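Local coordinates for metallo-beta-lactamase family protein (Staphylococcus aureus, PDB 3R2U) that binds an iron(III) ion in a metallo-beta-lactamase domain followed by rhodanese-like sequence, and is probably a metal-dependent hydrolase or related oxidoreductase, at residues Ala265-Ile276 with Ile326-Tyr335. Residues are numbered along the deposited sequence; the frame is centred on the assembly and turned at random.
Sequences APPHHFAQMKKI and INQIGWYLNY
Pro267 lies against one face of the Trp331 indole, a compact example of how a CH-pi contact can join segments some fifty residues apart. Its CA sits 3.4 Å from the centroid of the Trp331 six-membered ring, almost on the ring normal, while the proline CB rests by CE2 and NE1. His268 turns its imidazole so that the Trp331 edge points at its face: a T-shaped pair with centroids 4.9 Å apart and planes at 80°, with Trp331 CE3 over the imidazole.

Tyr335, the second aromatic anchor, can be followed outward. Its CB meets the amide of Gln272, NE2 being 3.8 Å away. The ring then passes beneath Gln272 CG, which stands 3.5 Å from the ring centroid, nearest CG and CD1 and also covering CD2 and CZ. Gln272 chi1 of -179° sets CG opposite its backbone N, and a bend at chi2 folds the amide back over the CB end of Tyr335. Ile276 CD1 lies near Tyr335 CD2 and CE2, and CE1 nears His269 CB. At the tip, OH approaches His269 CB (3.6 Å) and Met273 SD, but its hydrogen bond goes to Ile358 O.

Between the two anchors the backbones close in at Gly330. His269 ND1 lies 3.2 Å from Gly330 CA, and this buried nitrogen has no polar partner in the model. A weak bond from His269 N to Gly330 O links the main chains.

The contact thus joins helix 269-279 and the residues leading into it to helix 325-329 and the loop that follows. The side chain of Met273 is about 9 Å from the bound iron(III) ion. Ile326, whose CG2 meets His269 NE2, packs with Ile329 on helix 345-356, and Ile329 also reaches Phe300 of strand 298-301 in the parallel sheet.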
ATOM      1  N   ALA A 265      15.757  17.027 -31.347  1.00 48.00           N
ATOM      2  CA  ALA A 265      16.736  15.982 -31.123  1.00 46.12           C
ATOM      3  C   ALA A 265      16.186  15.092 -30.027  1.00 43.37           C
ATOM      4  O   ALA A 265      15.634  15.592 -29.041  1.00 43.65           O
ATOM      5  CB  ALA A 265      18.077  16.570 -30.698  1.00 46.29           C
ATOM      6  N   PRO A 266      16.303  13.776 -30.199  1.00 40.85           N
ATOM      7  CA  PRO A 266      15.825  12.881 -29.173  1.00 39.06           C
ATOM      8  C   PRO A 266      16.753  12.894 -27.973  1.00 37.27           C
ATOM      9  O   PRO A 266      17.931  13.182 -28.116  1.00 37.32           O
ATOM     10  CB  PRO A 266      15.864  11.513 -29.860  1.00 38.62           C
ATOM     11  CG  PRO A 266      16.929  11.633 -30.876  1.00 39.02           C
ATOM     12  CD  PRO A 266      16.913  13.055 -31.332  1.00 41.88           C
ATOM     13  N   PRO A 267      16.223  12.598 -26.783  1.00 37.03           N
ATOM     14  CA  PRO A 267      17.100  12.525 -25.615  1.00 35.25           C
ATOM     15  C   PRO A 267      18.142  11.422 -25.797  1.00 34.18           C
ATOM     16  O   PRO A 267      17.934  10.453 -26.572  1.00 31.90           O
ATOM     17  CB  PRO A 267      16.149  12.215 -24.456  1.00 35.04           C
ATOM     18  CG  PRO A 267      14.871  11.749 -25.099  1.00 36.86           C
ATOM     19  CD  PRO A 267      14.817  12.287 -26.472  1.00 36.92           C
ATOM     20  N   HIS A 268      19.245  11.555 -25.075  1.00 32.52           N
ATOM     21  CA  HIS A 268      20.360  10.630 -25.227  1.00 32.13           C
ATOM     22  C   HIS A 268      20.059   9.169 -24.948  1.00 28.97           C
ATOM     23  O   HIS A 268      20.649   8.317 -25.576  1.00 31.02           O
ATOM     24  CB  HIS A 268      21.575  11.086 -24.394  1.00 33.10           C
ATOM     25  CG  HIS A 268      22.031  12.471 -24.718  1.00 34.72           C
ATOM     26  ND1 HIS A 268      22.331  12.871 -26.002  1.00 41.57           N
ATOM     27  CD2 HIS A 268      22.247  13.549 -23.928  1.00 36.37           C
ATOM     28  CE1 HIS A 268      22.696  14.142 -25.993  1.00 41.96           C
ATOM     29  NE2 HIS A 268      22.654  14.575 -24.745  1.00 40.26           N
ATOM     30  N   HIS A 269      19.144   8.849 -24.049  1.00 25.93           N
ATOM     31  CA  HIS A 269      18.912   7.427 -23.772  1.00 25.45           C
ATOM     32  C   HIS A 269      18.298   6.652 -24.953  1.00 26.06           C
ATOM     33  O   HIS A 269      18.406   5.424 -24.996  1.00 26.30           O
ATOM     34  CB  HIS A 269      18.093   7.201 -22.486  1.00 24.02           C
ATOM     35  CG  HIS A 269      16.651   7.575 -22.599  1.00 22.74           C
ATOM     36  ND1 HIS A 269      16.234   8.855 -22.896  1.00 25.08           N
ATOM     37  CD2 HIS A 269      15.527   6.848 -22.389  1.00 26.10           C
ATOM     38  CE1 HIS A 269      14.912   8.894 -22.889  1.00 30.77           C
ATOM     39  NE2 HIS A 269      14.456   7.689 -22.579  1.00 28.30           N
ATOM     40  N   PHE A 270      17.664   7.345 -25.897  1.00 25.30           N
ATOM     41  CA  PHE A 270      17.058   6.644 -27.048  1.00 26.77           C
ATOM     42  C   PHE A 270      18.060   5.732 -27.768  1.00 26.72           C
ATOM     43  O   PHE A 270      17.759   4.562 -28.020  1.00 25.30           O
ATOM     44  CB  PHE A 270      16.397   7.626 -28.027  1.00 26.70           C
ATOM     45  CG  PHE A 270      14.992   8.065 -27.625  1.00 26.95           C
ATOM     46  CD1 PHE A 270      14.613   8.166 -26.288  1.00 26.11           C
ATOM     47  CD2 PHE A 270      14.073   8.441 -28.600  1.00 30.93           C
ATOM     48  CE1 PHE A 270      13.324   8.593 -25.932  1.00 26.20           C
ATOM     49  CE2 PHE A 270      12.787   8.874 -28.257  1.00 30.91           C
ATOM     50  CZ  PHE A 270      12.419   8.954 -26.918  1.00 30.10           C
ATOM     51  N   ALA A 271      19.255   6.247 -28.058  1.00 27.48           N
ATOM     52  CA  ALA A 271      20.260   5.462 -28.761  1.00 28.21           C
ATOM     53  C   ALA A 271      20.620   4.205 -27.981  1.00 27.78           C
ATOM     54  O   ALA A 271      20.818   3.134 -28.555  1.00 28.34           O
ATOM     55  CB  ALA A 271      21.505   6.293 -29.024  1.00 30.14           C
ATOM     56  N   GLN A 272      20.672   4.321 -26.667  1.00 27.74           N
ATOM     57  CA  GLN A 272      21.049   3.184 -25.825  1.00 26.88           C
ATOM     58  C   GLN A 272      19.942   2.163 -25.773  1.00 24.54           C
ATOM     59  O   GLN A 272      20.211   0.975 -25.722  1.00 23.05           O
ATOM     60  CB  GLN A 272      21.374   3.665 -24.404  1.00 27.62           C
ATOM     61  CG  GLN A 272      21.820   2.565 -23.401  1.00 30.15           C
ATOM     62  CD  GLN A 272      23.201   2.006 -23.713  1.00 34.98           C
ATOM     63  OE1 GLN A 272      23.931   2.540 -24.546  1.00 42.62           O
ATOM     64  NE2 GLN A 272      23.558   0.931 -23.047  1.00 38.39           N
ATOM     65  N   MET A 273      18.686   2.627 -25.766  1.00 24.25           N
ATOM     66  CA  MET A 273      17.532   1.721 -25.677  1.00 24.08           C
ATOM     67  C   MET A 273      17.441   0.827 -26.881  1.00 22.72           C
ATOM     68  O   MET A 273      17.082  -0.341 -26.773  1.00 23.09           O
ATOM     69  CB  MET A 273      16.215   2.508 -25.585  1.00 25.22           C
ATOM     70  CG  MET A 273      16.060   3.334 -24.366  1.00 29.44           C
ATOM     71  SD  MET A 273      15.295   2.479 -22.999  1.00 31.68           S
ATOM     72  CE  MET A 273      16.168   0.953 -22.921  1.00 28.93           C
ATOM     73  N   LYS A 274      17.738   1.394 -28.034  1.00 21.78           N
ATOM     74  CA  LYS A 274      17.680   0.670 -29.288  1.00 23.71           C
ATOM     75  C   LYS A 274      18.660  -0.518 -29.270  1.00 23.22           C
ATOM     76  O   LYS A 274      18.368  -1.601 -29.784  1.00 21.12           O
ATOM     77  CB  LYS A 274      18.047   1.621 -30.422  1.00 24.76           C
ATOM     78  CG  LYS A 274      17.480   1.267 -31.764  1.00 34.50           C
ATOM     79  CD  LYS A 274      16.123   1.958 -31.968  1.00 38.41           C
ATOM     80  CE  LYS A 274      15.624   1.813 -33.395  1.00 41.14           C
ATOM     81  NZ  LYS A 274      14.887   0.558 -33.664  1.00 37.59           N
ATOM     82  N   LYS A 275      19.840  -0.283 -28.706  1.00 22.70           N
ATOM     83  CA  LYS A 275      20.876  -1.326 -28.596  1.00 23.91           C
ATOM     84  C   LYS A 275      20.465  -2.378 -27.581  1.00 22.92           C
ATOM     85  O   LYS A 275      20.597  -3.559 -27.828  1.00 23.05           O
ATOM     86  CB  LYS A 275      22.192  -0.692 -28.148  1.00 26.25           C
ATOM     87  CG  LYS A 275      22.696   0.419 -29.065  1.00 31.75           C
ATOM     88  CD  LYS A 275      23.457   1.477 -28.234  1.00 40.97           C
ATOM     89  CE  LYS A 275      24.952   1.314 -28.198  1.00 42.71           C
ATOM     90  NZ  LYS A 275      25.535   2.018 -29.386  1.00 46.74           N
ATOM     91  N   ILE A 276      19.978  -1.946 -26.417  1.00 21.56           N
ATOM     92  CA  ILE A 276      19.482  -2.889 -25.399  1.00 21.62           C
ATOM     93  C   ILE A 276      18.376  -3.777 -25.958  1.00 21.27           C
ATOM     94  O   ILE A 276      18.310  -4.977 -25.675  1.00 20.61           O
ATOM     95  CB  ILE A 276      18.970  -2.122 -24.160  1.00 22.13           C
ATOM     96  CG1 ILE A 276      20.176  -1.589 -23.382  1.00 25.76           C
ATOM     97  CG2 ILE A 276      18.092  -2.994 -23.287  1.00 21.59           C
ATOM     98  CD1 ILE A 276      19.803  -0.706 -22.207  1.00 29.84           C
ATOM     99  N   ILE A 326      11.378  10.544 -16.708  1.00 20.93           N
ATOM    100  CA  ILE A 326      12.147   9.871 -17.757  1.00 20.71           C
ATOM    101  C   ILE A 326      12.503  10.831 -18.865  1.00 22.78           C
ATOM    102  O   ILE A 326      13.628  10.820 -19.330  1.00 23.85           O
ATOM    103  CB  ILE A 326      11.430   8.612 -18.324  1.00 21.51           C
ATOM    104  CG1 ILE A 326      11.427   7.492 -17.268  1.00 19.33           C
ATOM    105  CG2 ILE A 326      12.109   8.123 -19.657  1.00 18.13           C
ATOM    106  CD1 ILE A 326      12.806   7.066 -16.760  1.00 17.65           C
ATOM    107  N   ASN A 327      11.544  11.651 -19.287  1.00 24.66           N
ATOM    108  CA  ASN A 327      11.779  12.664 -20.321  1.00 26.44           C
ATOM    109  C   ASN A 327      13.007  13.534 -19.994  1.00 27.24           C
ATOM    110  O   ASN A 327      13.773  13.908 -20.879  1.00 28.66           O
ATOM    111  CB  ASN A 327      10.550  13.581 -20.460  1.00 26.81           C
ATOM    112  CG  ASN A 327       9.309  12.850 -20.998  1.00 31.45           C
ATOM    113  OD1 ASN A 327       9.415  11.799 -21.634  1.00 34.64           O
ATOM    114  ND2 ASN A 327       8.131  13.421 -20.753  1.00 31.50           N
ATOM    115  N   GLN A 328      13.182  13.862 -18.715  1.00 26.82           N
ATOM    116  CA  GLN A 328      14.301  14.697 -18.294  1.00 27.36           C
ATOM    117  C   GLN A 328      15.577  13.928 -18.019  1.00 24.33           C
ATOM    118  O   GLN A 328      16.650  14.373 -18.405  1.00 23.76           O
ATOM    119  CB  GLN A 328      13.921  15.508 -17.044  1.00 28.45           C
ATOM    120  CG  GLN A 328      12.932  16.606 -17.339  1.00 34.74           C
ATOM    121  CD  GLN A 328      13.599  17.802 -17.997  1.00 43.19           C
ATOM    122  OE1 GLN A 328      13.279  18.161 -19.133  1.00 49.67           O
ATOM    123  NE2 GLN A 328      14.569  18.395 -17.302  1.00 44.63           N
ATOM    124  N   ILE A 329      15.469  12.769 -17.377  1.00 23.49           N
ATOM    125  CA  ILE A 329      16.663  12.033 -16.979  1.00 21.97           C
ATOM    126  C   ILE A 329      17.395  11.429 -18.174  1.00 23.64           C
ATOM    127  O   ILE A 329      18.597  11.192 -18.100  1.00 22.42           O
ATOM    128  CB  ILE A 329      16.392  10.986 -15.876  1.00 21.78           C
ATOM    129  CG1 ILE A 329      17.665  10.775 -15.032  1.00 21.85           C
ATOM    130  CG2 ILE A 329      15.849   9.677 -16.458  1.00 16.27           C
ATOM    131  CD1 ILE A 329      17.430   9.918 -13.782  1.00 18.85           C
ATOM    132  N   GLY A 330      16.669  11.216 -19.270  1.00 24.60           N
ATOM    133  CA  GLY A 330      17.246  10.656 -20.478  1.00 25.44           C
ATOM    134  C   GLY A 330      18.403  11.466 -21.012  1.00 25.47           C
ATOM    135  O   GLY A 330      19.321  10.922 -21.633  1.00 25.88           O
ATOM    136  N   TRP A 331      18.376  12.764 -20.737  1.00 25.33           N
ATOM    137  CA  TRP A 331      19.437  13.649 -21.155  1.00 25.33           C
ATOM    138  C   TRP A 331      20.695  13.539 -20.310  1.00 25.50           C
ATOM    139  O   TRP A 331      21.750  13.976 -20.758  1.00 24.65           O
ATOM    140  CB  TRP A 331      18.958  15.099 -21.168  1.00 26.69           C
ATOM    141  CG  TRP A 331      17.924  15.365 -22.215  1.00 29.27           C
ATOM    142  CD1 TRP A 331      16.572  15.452 -22.041  1.00 33.13           C
ATOM    143  CD2 TRP A 331      18.162  15.545 -23.612  1.00 34.37           C
ATOM    144  NE1 TRP A 331      15.953  15.690 -23.252  1.00 33.76           N
ATOM    145  CE2 TRP A 331      16.909  15.748 -24.231  1.00 35.55           C
ATOM    146  CE3 TRP A 331      19.319  15.564 -24.403  1.00 35.38           C
ATOM    147  CZ2 TRP A 331      16.783  15.970 -25.602  1.00 37.47           C
ATOM    148  CZ3 TRP A 331      19.191  15.777 -25.765  1.00 35.22           C
ATOM    149  CH2 TRP A 331      17.935  15.980 -26.350  1.00 37.62           C
ATOM    150  N   TYR A 332      20.598  12.962 -19.103  1.00 24.17           N
ATOM    151  CA  TYR A 332      21.742  12.871 -18.188  1.00 23.56           C
ATOM    152  C   TYR A 332      22.156  11.470 -17.773  1.00 23.56           C
ATOM    153  O   TYR A 332      23.274  11.296 -17.314  1.00 23.48           O
ATOM    154  CB  TYR A 332      21.441  13.636 -16.895  1.00 24.48           C
ATOM    155  CG  TYR A 332      21.135  15.086 -17.113  1.00 27.89           C
ATOM    156  CD1 TYR A 332      19.822  15.521 -17.236  1.00 31.37           C
ATOM    157  CD2 TYR A 332      22.154  16.024 -17.214  1.00 32.13           C
ATOM    158  CE1 TYR A 332      19.532  16.848 -17.457  1.00 34.24           C
ATOM    159  CE2 TYR A 332      21.872  17.357 -17.443  1.00 34.97           C
ATOM    160  CZ  TYR A 332      20.559  17.756 -17.563  1.00 35.49           C
ATOM    161  OH  TYR A 332      20.259  19.067 -17.773  1.00 45.48           O
ATOM    162  N   LEU A 333      21.278  10.481 -17.933  1.00 21.91           N
ATOM    163  CA  LEU A 333      21.579   9.130 -17.472  1.00 23.82           C
ATOM    164  C   LEU A 333      22.755   8.572 -18.232  1.00 22.93           C
ATOM    165  O   LEU A 333      22.767   8.603 -19.448  1.00 25.03           O
ATOM    166  CB  LEU A 333      20.360   8.195 -17.643  1.00 23.39           C
ATOM    167  CG  LEU A 333      20.432   6.838 -16.920  1.00 26.47           C
ATOM    168  CD1 LEU A 333      20.503   7.008 -15.422  1.00 27.53           C
ATOM    169  CD2 LEU A 333      19.245   5.972 -17.271  1.00 25.06           C
ATOM    170  N   ASN A 334      23.767   8.113 -17.513  1.00 21.79           N
ATOM    171  CA  ASN A 334      24.909   7.466 -18.143  1.00 21.45           C
ATOM    172  C   ASN A 334      24.819   5.952 -17.810  1.00 21.58           C
ATOM    173  O   ASN A 334      25.042   5.537 -16.656  1.00 18.54           O
ATOM    174  CB  ASN A 334      26.204   8.092 -17.640  1.00 22.24           C
ATOM    175  CG  ASN A 334      27.414   7.589 -18.373  1.00 22.91           C
ATOM    176  OD1 ASN A 334      27.435   6.468 -18.882  1.00 21.78           O
ATOM    177  ND2 ASN A 334      28.439   8.417 -18.427  1.00 23.53           N
ATOM    178  N   TYR A 335      24.467   5.136 -18.818  1.00 20.16           N
ATOM    179  CA  TYR A 335      24.297   3.696 -18.616  1.00 19.87           C
ATOM    180  C   TYR A 335      25.561   2.953 -18.223  1.00 20.51           C
ATOM    181  O   TYR A 335      25.488   1.836 -17.729  1.00 22.11           O
ATOM    182  CB  TYR A 335      23.694   3.034 -19.870  1.00 19.63           C
ATOM    183  CG  TYR A 335      22.222   3.308 -20.054  1.00 21.45           C
ATOM    184  CD1 TYR A 335      21.782   4.531 -20.541  1.00 22.12           C
ATOM    185  CD2 TYR A 335      21.265   2.340 -19.750  1.00 20.69           C
ATOM    186  CE1 TYR A 335      20.451   4.782 -20.721  1.00 22.55           C
ATOM    187  CE2 TYR A 335      19.921   2.583 -19.951  1.00 18.80           C
ATOM    188  CZ  TYR A 335      19.524   3.815 -20.429  1.00 22.70           C
ATOM    189  OH  TYR A 335      18.203   4.118 -20.620  1.00 26.04           O
TER